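Local structure of putative cellulase CEL6 (Mycobacterium tuberculosis, 1UP3) at residues 201-206 with 250-255. The protein probably hydrolyses internal beta-1,4 glycosidic links of cellulose, as an endoglucanase of glycoside hydrolase family 6. Residues are numbered along the deposited sequence; the frame is centred on the assembly and turned at random.
Sequences YGEAIS and AGAHAD
A forked carboxylate-histidine contact ties helix 195-208 of this family 6 fold to the turn that leads into strand 254-258, an outermost strand of the parallel sheet. The side chain of E203 reaches from the helix and holds H253 at two points. OE1 of E203 accepts from ND1 of H253 at 2.8 Å in a nearly straight bond (174°), with the oxygen lying in the imidazole plane. OE2 of E203 takes the backbone N of H253 at 2.9 Å through its syn lone pair. Carboxylate and ring are almost coplanar, 25° apart. Glutamate suits this place because its chain has the length to span from helix to turn and, bent at chi2 (-58°), delivers both oxygens to one residue. OE2 is shared further with the hydroxyl of Y214 on the adjacent strand 213-217.

S206, one helical turn further on, lies over a face of the same imidazole, its OG 3.4 Å from CG of H253. With OG anti to its own backbone N, the small side chain fits over the ring and also hydrogen-bonds to the carbonyl of S212, while H213 packs edge-to-face with H253. The type I turn from G251 to A254, closed by A254 N to G251 O at 3.1 Å, places the backbone N of H253 toward OE2; G251, without a side chain, lets that oxygen come close to the main chain of the turn.

Because one carboxylate grips both ring and main chain, the rotation of H253 is fixed with ND1 as donor, and the nearby negative charge would be expected to stabilise a protonated imidazole.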
loop_
_atom_site.group_PDB
_atom_site.type_symbol
_atom_site.label_atom_id
_atom_site.label_comp_id
_atom_site.label_asym_id
_atom_site.label_seq_id
_atom_site.Cartn_x
_atom_site.Cartn_y
_atom_site.Cartn_z
ATOM N N TYR A 201 17.588 -1.829 1.092
ATOM C CA TYR A 201 16.899 -3.114 0.960
ATOM C C TYR A 201 16.316 -3.285 -0.440
ATOM O O TYR A 201 16.480 -4.361 -1.063
ATOM C CB TYR A 201 15.816 -3.180 2.029
ATOM C CG TYR A 201 15.047 -4.473 2.167
ATOM C CD1 TYR A 201 15.664 -5.642 2.628
ATOM C CD2 TYR A 201 13.690 -4.515 1.904
ATOM C CE1 TYR A 201 14.960 -6.809 2.818
ATOM C CE2 TYR A 201 12.983 -5.678 2.051
ATOM C CZ TYR A 201 13.602 -6.823 2.541
ATOM O OH TYR A 201 12.838 -7.969 2.673
ATOM N N GLY A 202 15.695 -2.219 -0.944
ATOM C CA GLY A 202 15.128 -2.202 -2.280
ATOM C C GLY A 202 16.161 -2.420 -3.377
ATOM O O GLY A 202 15.944 -3.149 -4.341
ATOM N N GLU A 203 17.306 -1.765 -3.251
ATOM C CA GLU A 203 18.337 -1.951 -4.247
ATOM C C GLU A 203 18.841 -3.387 -4.223
ATOM O O GLU A 203 19.178 -3.916 -5.274
ATOM C CB GLU A 203 19.471 -0.938 -4.034
ATOM C CG GLU A 203 19.045 0.519 -4.292
ATOM C CD GLU A 203 18.505 0.811 -5.675
ATOM O OE1 GLU A 203 19.153 0.371 -6.661
ATOM O OE2 GLU A 203 17.450 1.516 -5.797
ATOM N N ALA A 204 18.909 -4.009 -3.049
ATOM C CA ALA A 204 19.323 -5.412 -2.929
ATOM C C ALA A 204 18.327 -6.332 -3.620
ATOM O O ALA A 204 18.718 -7.204 -4.432
ATOM C CB ALA A 204 19.501 -5.803 -1.500
ATOM N N ILE A 205 17.049 -6.085 -3.394
ATOM C CA ILE A 205 16.015 -6.920 -4.003
ATOM C C ILE A 205 16.014 -6.686 -5.511
ATOM O O ILE A 205 15.871 -7.633 -6.280
ATOM C CB ILE A 205 14.639 -6.699 -3.376
ATOM C CG1 ILE A 205 14.619 -7.202 -1.919
ATOM C CG2 ILE A 205 13.514 -7.336 -4.227
ATOM C CD1 ILE A 205 13.312 -6.973 -1.201
ATOM N N SER A 206 16.163 -5.441 -5.929
ATOM C CA SER A 206 16.239 -5.105 -7.344
ATOM C C SER A 206 17.337 -5.920 -8.040
ATOM O O SER A 206 17.125 -6.489 -9.105
ATOM C CB SER A 206 16.469 -3.619 -7.538
ATOM O OG SER A 206 16.569 -3.287 -8.921
ATOM N N ALA A 250 16.016 8.970 -3.819
ATOM C CA ALA A 250 17.452 8.797 -3.597
ATOM C C ALA A 250 17.911 7.374 -3.880
ATOM O O ALA A 250 19.038 6.997 -3.547
ATOM C CB ALA A 250 17.854 9.257 -2.156
ATOM N N GLY A 251 17.071 6.571 -4.522
ATOM C CA GLY A 251 17.471 5.232 -4.941
ATOM C C GLY A 251 17.431 5.065 -6.437
ATOM O O GLY A 251 16.490 5.519 -7.109
ATOM N N ALA A 252 18.436 4.383 -6.978
ATOM C CA ALA A 252 18.554 4.198 -8.419
ATOM C C ALA A 252 17.334 3.533 -9.079
ATOM O O ALA A 252 17.019 3.825 -10.234
ATOM C CB ALA A 252 19.772 3.394 -8.718
ATOM N N HIS A 253 16.697 2.612 -8.355
ATOM C CA HIS A 253 15.517 1.910 -8.840
ATOM C C HIS A 253 14.239 2.257 -8.056
ATOM O O HIS A 253 13.228 1.565 -8.214
ATOM C CB HIS A 253 15.772 0.421 -8.814
ATOM C CG HIS A 253 16.913 0.012 -9.687
ATOM N ND1 HIS A 253 18.199 -0.104 -9.212
ATOM C CD2 HIS A 253 16.966 -0.275 -11.010
ATOM C CE1 HIS A 253 19.000 -0.459 -10.208
ATOM N NE2 HIS A 253 18.279 -0.559 -11.310
ATOM N N ALA A 254 14.270 3.331 -7.270
ATOM C CA ALA A 254 13.103 3.796 -6.506
ATOM C C ALA A 254 12.297 4.731 -7.389
ATOM O O ALA A 254 12.702 5.880 -7.620
ATOM C CB ALA A 254 13.571 4.511 -5.229
ATOM N N ASP A 255 11.176 4.256 -7.912
ATOM C CA ASP A 255 10.293 5.065 -8.761
ATOM C C ASP A 255 9.609 6.192 -7.982
ATOM O O ASP A 255 9.320 7.268 -8.549
ATOM C CB ASP A 255 9.177 4.218 -9.378
ATOM C CG ASP A 255 9.615 3.332 -10.550
ATOM O OD1 ASP A 255 10.727 3.548 -11.116
ATOM O OD2 ASP A 255 8.873 2.383 -10.926
#